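Local coordinates for conserved protein (Methanothermobacter thermautotrophicus, PDB 2WNY), which is of unknown function but, as a member of an RNA-binding protein family encoded in the exosome superoperon, probably binds RNA, at residues D85-K99 with E108-V122. The protein carries 1 engineered substitution. Residues are numbered along the deposited sequence; the frame is centred on the assembly and turned at random.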
ATOM      1  N   ASP A  85      -1.916  13.147   6.879  1.00 56.56           N
ATOM      2  CA  ASP A  85      -0.510  13.533   6.988  1.00 57.46           C
ATOM      3  C   ASP A  85       0.410  12.575   6.228  1.00 51.48           C
ATOM      4  O   ASP A  85       1.617  12.783   6.165  1.00 51.56           O
ATOM      5  CB  ASP A  85      -0.101  13.643   8.459  1.00 61.82           C
ATOM      6  CG  ASP A  85      -0.618  12.486   9.289  1.00 64.64           C
ATOM      7  OD1 ASP A  85      -0.178  11.340   9.052  1.00 67.38           O
ATOM      8  OD2 ASP A  85      -1.467  12.733  10.176  1.00 79.60           O
ATOM      9  N   ARG A  86      -0.171  11.537   5.639  1.00 46.20           N
ATOM     10  CA  ARG A  86       0.610  10.535   4.918  1.00 42.94           C
ATOM     11  C   ARG A  86       0.748  10.840   3.419  1.00 41.25           C
ATOM     12  O   ARG A  86       1.342  10.054   2.682  1.00 39.85           O
ATOM     13  CB  ARG A  86       0.010   9.145   5.118  1.00 39.43           C
ATOM     14  CG  ARG A  86      -0.115   8.697   6.565  1.00 45.49           C
ATOM     15  CD  ARG A  86      -0.766   7.324   6.616  1.00 48.22           C
ATOM     16  NE  ARG A  86      -1.452   7.081   7.879  1.00 56.30           N
ATOM     17  CZ  ARG A  86      -1.130   6.133   8.755  1.00 53.23           C
ATOM     18  NH1 ARG A  86      -0.123   5.307   8.517  1.00 48.89           N
ATOM     19  NH2 ARG A  86      -1.829   6.011   9.876  1.00 55.01           N
ATOM     20  N   PHE A  87       0.213  11.973   2.972  1.00 42.40           N
ATOM     21  CA  PHE A  87       0.324  12.403   1.569  1.00 42.84           C
ATOM     22  C   PHE A  87       1.621  13.181   1.362  1.00 45.94           C
ATOM     23  O   PHE A  87       2.005  13.956   2.238  1.00 48.56           O
ATOM     24  CB  PHE A  87      -0.842  13.334   1.202  1.00 44.09           C
ATOM     25  CG  PHE A  87      -2.172  12.643   1.082  1.00 39.74           C
ATOM     26  CD1 PHE A  87      -2.671  12.284  -0.170  1.00 40.00           C
ATOM     27  CD2 PHE A  87      -2.937  12.366   2.217  1.00 42.75           C
ATOM     28  CE1 PHE A  87      -3.910  11.655  -0.293  1.00 37.39           C
ATOM     29  CE2 PHE A  87      -4.178  11.728   2.111  1.00 44.50           C
ATOM     30  CZ  PHE A  87      -4.669  11.370   0.849  1.00 39.40           C
ATOM     31  N   ASP A  88       2.274  13.028   0.207  1.00 44.10           N
ATOM     32  CA  ASP A  88       3.433  13.888  -0.099  1.00 47.32           C
ATOM     33  C   ASP A  88       3.034  15.152  -0.879  1.00 49.53           C
ATOM     34  O   ASP A  88       1.842  15.395  -1.111  1.00 47.09           O
ATOM     35  CB  ASP A  88       4.574  13.108  -0.782  1.00 44.57           C
ATOM     36  CG  ASP A  88       4.245  12.684  -2.221  1.00 47.60           C
ATOM     37  OD1 ASP A  88       3.203  13.091  -2.776  1.00 40.98           O
ATOM     38  OD2 ASP A  88       5.067  11.946  -2.806  1.00 53.56           O
ATOM     39  N   GLU A  89       4.029  15.954  -1.268  1.00 53.86           N
ATOM     40  CA  GLU A  89       3.785  17.208  -1.997  1.00 58.14           C
ATOM     41  C   GLU A  89       3.362  16.977  -3.459  1.00 56.50           C
ATOM     42  O   GLU A  89       2.927  17.910  -4.137  1.00 57.71           O
ATOM     43  CB  GLU A  89       5.003  18.150  -1.915  1.00 62.59           C
ATOM     44  CG  GLU A  89       6.372  17.456  -2.134  1.00 69.31           C
ATOM     45  CD  GLU A  89       7.533  18.423  -2.399  1.00 86.87           C
ATOM     46  OE1 GLU A  89       7.291  19.631  -2.619  1.00 88.85           O
ATOM     47  OE2 GLU A  89       8.699  17.964  -2.395  1.00 89.88           O
ATOM     48  N   ASN A  90       3.452  15.727  -3.921  1.00 53.76           N
ATOM     49  CA  ASN A  90       3.264  15.387  -5.336  1.00 54.66           C
ATOM     50  C   ASN A  90       2.004  14.587  -5.703  1.00 51.80           C
ATOM     51  O   ASN A  90       1.922  14.056  -6.811  1.00 52.34           O
ATOM     52  CB  ASN A  90       4.487  14.618  -5.855  1.00 54.68           C
ATOM     53  CG  ASN A  90       5.690  15.501  -6.057  1.00 64.66           C
ATOM     54  OD1 ASN A  90       6.779  15.198  -5.562  1.00 71.57           O
ATOM     55  ND2 ASN A  90       5.512  16.602  -6.788  1.00 70.35           N
ATOM     56  N   GLY A  91       1.038  14.479  -4.797  1.00 51.19           N
ATOM     57  CA  GLY A  91      -0.180  13.707  -5.087  1.00 48.59           C
ATOM     58  C   GLY A  91      -0.224  12.297  -4.499  1.00 47.11           C
ATOM     59  O   GLY A  91      -1.296  11.677  -4.448  1.00 47.64           O
ATOM     60  N   ASN A  92       0.920  11.788  -4.036  1.00 45.12           N
ATOM     61  CA  ASN A  92       1.008  10.408  -3.541  1.00 40.99           C
ATOM     62  C   ASN A  92       0.507  10.229  -2.117  1.00 39.33           C
ATOM     63  O   ASN A  92       0.650  11.117  -1.273  1.00 41.05           O
ATOM     64  CB  ASN A  92       2.447   9.887  -3.662  1.00 40.40           C
ATOM     65  CG  ASN A  92       2.970   9.939  -5.094  1.00 46.42           C
ATOM     66  OD1 ASN A  92       3.954  10.623  -5.387  1.00 43.87           O
ATOM     67  ND2 ASN A  92       2.302   9.229  -5.992  1.00 42.03           N
ATOM     68  N   LEU A  93      -0.077   9.069  -1.852  1.00 36.48           N
ATOM     69  CA  LEU A  93      -0.458   8.686  -0.502  1.00 34.81           C
ATOM     70  C   LEU A  93       0.415   7.512  -0.100  1.00 34.59           C
ATOM     71  O   LEU A  93       0.377   6.452  -0.746  1.00 31.64           O
ATOM     72  CB  LEU A  93      -1.937   8.278  -0.437  1.00 34.55           C
ATOM     73  CG  LEU A  93      -2.438   7.538   0.819  1.00 34.98           C
ATOM     74  CD1 LEU A  93      -2.235   8.370   2.100  1.00 32.06           C
ATOM     75  CD2 LEU A  93      -3.905   7.160   0.675  1.00 36.00           C
ATOM     76  N   PHE A  94       1.188   7.693   0.971  1.00 34.25           N
ATOM     77  CA  PHE A  94       2.042   6.616   1.474  1.00 35.30           C
ATOM     78  C   PHE A  94       1.387   5.952   2.660  1.00 36.36           C
ATOM     79  O   PHE A  94       1.142   6.590   3.699  1.00 38.02           O
ATOM     80  CB  PHE A  94       3.395   7.151   1.897  1.00 35.90           C
ATOM     81  CG  PHE A  94       4.258   7.575   0.759  1.00 39.67           C
ATOM     82  CD1 PHE A  94       5.217   6.709   0.238  1.00 37.87           C
ATOM     83  CD2 PHE A  94       4.131   8.846   0.209  1.00 33.54           C
ATOM     84  CE1 PHE A  94       6.037   7.109  -0.820  1.00 40.88           C
ATOM     85  CE2 PHE A  94       4.955   9.254  -0.848  1.00 42.00           C
ATOM     86  CZ  PHE A  94       5.908   8.390  -1.357  1.00 40.75           C
ATOM     87  N   LEU A  95       1.109   4.666   2.499  1.00 34.08           N
ATOM     88  CA  LEU A  95       0.370   3.907   3.491  1.00 34.13           C
ATOM     89  C   LEU A  95       1.122   2.627   3.807  1.00 32.54           C
ATOM     90  O   LEU A  95       1.438   1.839   2.907  1.00 32.30           O
ATOM     91  CB  LEU A  95      -1.029   3.587   2.954  1.00 33.20           C
ATOM     92  CG  LEU A  95      -1.931   2.766   3.868  1.00 35.96           C
ATOM     93  CD1 LEU A  95      -2.164   3.490   5.209  1.00 36.50           C
ATOM     94  CD2 LEU A  95      -3.242   2.468   3.149  1.00 35.40           C
ATOM     95  N   ARG A  96       1.415   2.445   5.089  1.00 31.48           N
ATOM     96  CA  ARG A  96       2.060   1.231   5.578  1.00 31.06           C
ATOM     97  C   ARG A  96       1.059   0.425   6.387  1.00 30.85           C
ATOM     98  O   ARG A  96       0.394   0.962   7.282  1.00 32.99           O
ATOM     99  CB  ARG A  96       3.234   1.579   6.481  1.00 29.83           C
ATOM    100  CG  ARG A  96       4.244   2.510   5.892  1.00 32.25           C
ATOM    101  CD  ARG A  96       5.423   2.683   6.818  1.00 42.77           C
ATOM    102  NE  ARG A  96       6.341   3.684   6.285  1.00 47.52           N
ATOM    103  CZ  ARG A  96       7.578   3.888   6.726  1.00 56.85           C
ATOM    104  NH1 ARG A  96       8.062   3.167   7.726  1.00 55.63           N
ATOM    105  NH2 ARG A  96       8.331   4.824   6.164  1.00 65.73           N
ATOM    106  N   LEU A  97       0.991  -0.869   6.104  1.00 27.71           N
ATOM    107  CA  LEU A  97       0.055  -1.752   6.794  1.00 28.85           C
ATOM    108  C   LEU A  97       0.829  -2.870   7.471  1.00 27.86           C
ATOM    109  O   LEU A  97       1.833  -3.378   6.915  1.00 26.92           O
ATOM    110  CB  LEU A  97      -0.969  -2.322   5.804  1.00 26.89           C
ATOM    111  CG  LEU A  97      -1.913  -1.348   5.060  1.00 32.46           C
ATOM    112  CD1 LEU A  97      -2.603  -2.037   3.874  1.00 28.35           C
ATOM    113  CD2 LEU A  97      -2.956  -0.725   5.989  1.00 33.51           C
ATOM    114  N   ASP A  98       0.378  -3.229   8.671  1.00 27.10           N
ATOM    115  CA  ASP A  98       1.008  -4.289   9.446  1.00 28.10           C
ATOM    116  C   ASP A  98       0.995  -5.597   8.661  1.00 27.12           C
ATOM    117  O   ASP A  98      -0.043  -6.028   8.173  1.00 27.35           O
ATOM    118  CB  ASP A  98       0.322  -4.483  10.805  1.00 29.61           C
ATOM    119  CG  ASP A  98       1.103  -5.419  11.710  1.00 35.49           C
ATOM    120  OD1 ASP A  98       1.892  -4.923  12.521  1.00 41.44           O
ATOM    121  OD2 ASP A  98       0.984  -6.650  11.564  1.00 33.78           O
ATOM    122  N   LYS A  99       2.167  -6.193   8.505  1.00 25.84           N
ATOM    123  CA  LYS A  99       2.277  -7.417   7.736  1.00 23.55           C
ATOM    124  C   LYS A  99       1.586  -8.610   8.406  1.00 22.33           C
ATOM    125  O   LYS A  99       0.997  -9.434   7.738  1.00 23.82           O
ATOM    126  CB  LYS A  99       3.750  -7.724   7.470  1.00 24.33           C
ATOM    127  CG  LYS A  99       3.950  -8.934   6.564  1.00 27.88           C
ATOM    128  CD  LYS A  99       5.374  -8.966   5.994  1.00 40.97           C
ATOM    129  CE  LYS A  99       6.336  -9.304   7.073  1.00 29.46           C
ATOM    130  NZ  LYS A  99       7.803  -9.296   6.657  1.00 31.35           N
ATOM    131  N   GLU A 108      -4.128  -2.860   8.937  1.00 33.47           N
ATOM    132  CA  GLU A 108      -3.799  -2.067  10.114  1.00 36.12           C
ATOM    133  C   GLU A 108      -2.707  -1.072   9.726  1.00 35.90           C
ATOM    134  O   GLU A 108      -1.570  -1.468   9.489  1.00 35.47           O
ATOM    135  CB  GLU A 108      -3.354  -2.983  11.261  1.00 36.28           C
ATOM    136  CG  GLU A 108      -3.027  -2.279  12.607  1.00 41.95           C
ATOM    137  CD  GLU A 108      -4.238  -1.605  13.242  1.00 58.09           C
ATOM    138  OE1 GLU A 108      -5.250  -2.296  13.477  1.00 59.39           O
ATOM    139  OE2 GLU A 108      -4.166  -0.386  13.512  1.00 58.81           O
ATOM    140  N   PRO A 109      -3.054   0.228   9.674  1.00 38.11           N
ATOM    141  CA  PRO A 109      -2.047   1.234   9.348  1.00 37.81           C
ATOM    142  C   PRO A 109      -0.998   1.303  10.454  1.00 39.04           C
ATOM    143  O   PRO A 109      -1.324   1.228  11.643  1.00 39.35           O
ATOM    144  CB  PRO A 109      -2.852   2.540   9.271  1.00 39.70           C
ATOM    145  CG  PRO A 109      -4.095   2.285  10.085  1.00 43.27           C
ATOM    146  CD  PRO A 109      -4.366   0.812  10.014  1.00 40.84           C
ATOM    147  N   VAL A 110       0.263   1.395  10.059  1.00 38.71           N
ATOM    148  CA  VAL A 110       1.349   1.561  11.016  1.00 42.21           C
ATOM    149  C   VAL A 110       2.270   2.676  10.540  1.00 44.87           C
ATOM    150  O   VAL A 110       2.197   3.100   9.379  1.00 43.23           O
ATOM    151  CB  VAL A 110       2.156   0.253  11.230  1.00 42.38           C
ATOM    152  CG1 VAL A 110       1.316  -0.810  11.956  1.00 37.22           C
ATOM    153  CG2 VAL A 110       2.692  -0.273   9.906  1.00 37.38           C
ATOM    154  N   ARG A 111       3.138   3.139  11.431  1.00 49.33           N
ATOM    155  CA  ARG A 111       4.048   4.232  11.113  1.00 55.62           C
ATOM    156  C   ARG A 111       5.469   3.734  10.855  1.00 56.48           C
ATOM    157  O   ARG A 111       6.183   4.260   9.996  1.00 57.96           O
ATOM    158  CB  ARG A 111       4.035   5.279  12.232  1.00 58.84           C
ATOM    159  CG  ARG A 111       2.687   5.959  12.412  1.00 65.67           C
ATOM    160  CD  ARG A 111       2.372   6.890  11.252  1.00 67.15           C
ATOM    161  NE  ARG A 111       1.103   7.586  11.432  1.00 69.65           N
ATOM    162  CZ  ARG A 111       0.732   8.667  10.748  1.00 73.54           C
ATOM    163  NH1 ARG A 111       1.534   9.196   9.829  1.00 71.48           N
ATOM    164  NH2 ARG A 111      -0.451   9.221  10.983  1.00 72.30           N
ATOM    165  N   HIS A 112       5.873   2.731  11.621  1.00 57.75           N
ATOM    166  CA  HIS A 112       7.191   2.143  11.488  1.00 59.44           C
ATOM    167  C   HIS A 112       7.052   0.645  11.719  1.00 57.59           C
ATOM    168  O   HIS A 112       5.984   0.154  12.120  1.00 56.87           O
ATOM    169  CB  HIS A 112       8.184   2.735  12.510  1.00 64.03           C
ATOM    170  CG  HIS A 112       8.398   4.217  12.390  1.00 69.85           C
ATOM    171  ND1 HIS A 112       8.840   4.823  11.231  1.00 75.60           N
ATOM    172  CD2 HIS A 112       8.257   5.213  13.301  1.00 79.76           C
ATOM    173  CE1 HIS A 112       8.943   6.127  11.427  1.00 80.61           C
ATOM    174  NE2 HIS A 112       8.597   6.389  12.676  1.00 82.99           N
ATOM    175  N   GLY A 113       8.139  -0.075  11.468  1.00 56.85           N
ATOM    176  CA  GLY A 113       8.169  -1.507  11.697  1.00 54.60           C
ATOM    177  C   GLY A 113       8.004  -2.290  10.415  1.00 51.01           C
ATOM    178  O   GLY A 113       8.030  -1.731   9.308  1.00 47.92           O
ATOM    179  N   ASP A 114       7.833  -3.599  10.578  1.00 49.01           N
ATOM    180  CA  ASP A 114       7.720  -4.503   9.444  1.00 43.77           C
ATOM    181  C   ASP A 114       6.362  -4.340   8.802  1.00 40.92           C
ATOM    182  O   ASP A 114       5.305  -4.786   9.340  1.00 39.43           O
ATOM    183  CB  ASP A 114       7.951  -5.944   9.881  1.00 45.31           C
ATOM    184  CG  ASP A 114       8.420  -6.831   8.744  1.00 43.81           C
ATOM    185  OD1 ASP A 114       8.857  -6.314   7.681  1.00 29.25           O
ATOM    186  OD2 ASP A 114       8.360  -8.059   8.935  1.00 48.57           O
ATOM    187  N   ALA A 115       6.380  -3.685   7.649  1.00 34.43           N
ATOM    188  CA  ALA A 115       5.131  -3.336   7.015  1.00 31.51           C
ATOM    189  C   ALA A 115       5.082  -3.667   5.535  1.00 28.58           C
ATOM    190  O   ALA A 115       6.109  -3.922   4.892  1.00 28.65           O
ATOM    191  CB  ALA A 115       4.821  -1.850   7.244  1.00 33.03           C
ATOM    192  N   ILE A 116       3.863  -3.673   5.022  1.00 27.22           N
ATOM    193  CA  ILE A 116       3.614  -3.654   3.601  1.00 27.52           C
ATOM    194  C   ILE A 116       3.544  -2.172   3.221  1.00 28.18           C
ATOM    195  O   ILE A 116       2.658  -1.454   3.686  1.00 27.21           O
ATOM    196  CB  ILE A 116       2.297  -4.366   3.271  1.00 28.38           C
ATOM    197  CG1 ILE A 116       2.322  -5.792   3.859  1.00 32.36           C
ATOM    198  CG2 ILE A 116       2.073  -4.391   1.742  1.00 31.30           C
ATOM    199  CD1 ILE A 116       1.186  -6.680   3.413  1.00 27.88           C
ATOM    200  N   HIS A 117       4.501  -1.701   2.420  1.00 26.28           N
ATOM    201  CA  HIS A 117       4.551  -0.271   2.119  1.00 28.70           C
ATOM    202  C   HIS A 117       3.826  -0.058   0.797  1.00 28.45           C
ATOM    203  O   HIS A 117       4.199  -0.662  -0.211  1.00 26.23           O
ATOM    204  CB  HIS A 117       5.992   0.234   1.963  1.00 29.41           C
ATOM    205  CG  HIS A 117       6.821   0.165   3.215  1.00 35.71           C
ATOM    206  ND1 HIS A 117       7.193  -1.026   3.806  1.00 45.37           N
ATOM    207  CD2 HIS A 117       7.410   1.145   3.947  1.00 31.54           C
ATOM    208  CE1 HIS A 117       7.933  -0.776   4.874  1.00 32.78           C
ATOM    209  NE2 HIS A 117       8.080   0.532   4.980  1.00 41.74           N
ATOM    210  N   LEU A 118       2.818   0.800   0.799  1.00 27.26           N
ATOM    211  CA  LEU A 118       2.162   1.206  -0.447  1.00 28.73           C
ATOM    212  C   LEU A 118       2.449   2.669  -0.777  1.00 29.64           C
ATOM    213  O   LEU A 118       2.362   3.560   0.094  1.00 29.64           O
ATOM    214  CB  LEU A 118       0.661   0.974  -0.357  1.00 27.05           C
ATOM    215  CG  LEU A 118       0.228  -0.380   0.216  1.00 28.90           C
ATOM    216  CD1 LEU A 118      -1.262  -0.361   0.495  1.00 32.86           C
ATOM    217  CD2 LEU A 118       0.582  -1.511  -0.718  1.00 27.14           C
ATOM    218  N   LYS A 119       2.854   2.908  -2.015  1.00 26.59           N
ATOM    219  CA  LYS A 119       2.941   4.268  -2.533  1.00 29.01           C
ATOM    220  C   LYS A 119       1.808   4.381  -3.545  1.00 29.69           C
ATOM    221  O   LYS A 119       1.879   3.830  -4.654  1.00 31.80           O
ATOM    222  CB  LYS A 119       4.302   4.534  -3.174  1.00 29.36           C
ATOM    223  CG  LYS A 119       4.447   5.938  -3.765  1.00 35.42           C
ATOM    224  CD  LYS A 119       5.840   6.190  -4.332  1.00 41.64           C
ATOM    225  CE  LYS A 119       5.956   5.792  -5.808  1.00 57.96           C
ATOM    226  NZ  LYS A 119       5.024   6.558  -6.696  1.00 60.42           N
ATOM    227  N   ILE A 120       0.747   5.058  -3.144  1.00 30.91           N
ATOM    228  CA  ILE A 120      -0.457   5.148  -3.962  1.00 29.38           C
ATOM    229  C   ILE A 120      -0.510   6.484  -4.738  1.00 31.94           C
ATOM    230  O   ILE A 120      -0.668   7.561  -4.138  1.00 31.38           O
ATOM    231  CB  ILE A 120      -1.736   4.988  -3.104  1.00 28.18           C
ATOM    232  CG1 ILE A 120      -1.718   3.681  -2.303  1.00 30.59           C
ATOM    233  CG2 ILE A 120      -3.007   5.028  -4.018  1.00 30.60           C
ATOM    234  CD1 ILE A 120      -2.762   3.636  -1.146  1.00 26.66           C
ATOM    235  N   LYS A 121      -0.389   6.409  -6.068  1.00 31.77           N
ATOM    236  CA  LYS A 121      -0.500   7.605  -6.916  1.00 31.93           C
ATOM    237  C   LYS A 121      -1.971   8.008  -7.098  1.00 31.61           C
ATOM    238  O   LYS A 121      -2.701   7.450  -7.923  1.00 30.11           O
ATOM    239  CB  LYS A 121       0.208   7.429  -8.269  1.00 34.25           C
ATOM    240  CG  LYS A 121       0.398   8.764  -9.046  1.00 36.57           C
ATOM    241  CD  LYS A 121       1.209   8.550 -10.306  1.00 46.50           C
ATOM    242  CE  LYS A 121       1.258   9.812 -11.152  1.00 55.41           C
ATOM    243  NZ  LYS A 121       1.973   9.544 -12.423  1.00 61.64           N
ATOM    244  N   VAL A 122      -2.381   9.003  -6.324  1.00 31.30           N
ATOM    245  CA  VAL A 122      -3.746   9.471  -6.308  1.00 31.62           C
ATOM    246  C   VAL A 122      -4.017  10.339  -7.531  1.00 34.64           C
ATOM    247  O   VAL A 122      -3.212  11.212  -7.877  1.00 35.38           O
ATOM    248  CB  VAL A 122      -4.050  10.236  -4.999  1.00 34.01           C
ATOM    249  CG1 VAL A 122      -5.462  10.856  -5.009  1.00 34.55           C
ATOM    250  CG2 VAL A 122      -3.854   9.301  -3.794  1.00 28.89           C
TER
HETATM  251  O   HOH W   1      -2.462  -4.871   7.958  1.00 11.11           O
HETATM  252  O   HOH W   2       4.054  -6.799  11.041  1.00 26.10           O
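The guanidinium of R86 lies flat over that of R111, CZ above CZ at 3.7 Å with the planes 19° apart. The D85 carboxylate and the carbonyls around them probably offset the repulsion: R111 grips D85 end-on, NH1 and NH2 both reaching OD1 at 2.9 Å in the guanidinium plane, while R86 gives NE to the carbonyl of E82 and, weakly, NH1 to V110 O.

R96 is wedged between the carbonyl of R111 and the imidazole of H117. With CG anti to the carbonyl carbon (chi1 -54°) and the chain extended to NE, it runs alongside H117, whose CD2, 3.6 Å from NE, and NE2 come over one face of the guanidinium, the planes tilted by 47°; R111 O sits over the opposite face. Cut back to an alanine, this position would probably leave the R111 carbonyl and H117 ring with nothing between them and the 111-112 loop freer to shift.

On the same face K119 CG and CD lie alongside F94 CE1 and CZ, CG 3.5 Å from CE1, meeting the ring obliquely; a lysine's aliphatic stem gives this exposed aromatic an apolar neighbour. At the far end K99, bent at chi3, brings NZ to D114 OD2 at 2.7 Å and also pairs with E21.

Antiparallel strands 92-98 and 115-122 pair through straight bonds such as L93 N to I120 O. L93, L95, L118 and I120 pack on F68, F72 and F76 of helix 62-76, while strand 8-17 flanks 115-122 and the short, weakly bonded strand 109-110 edges the sheet beyond 92-98.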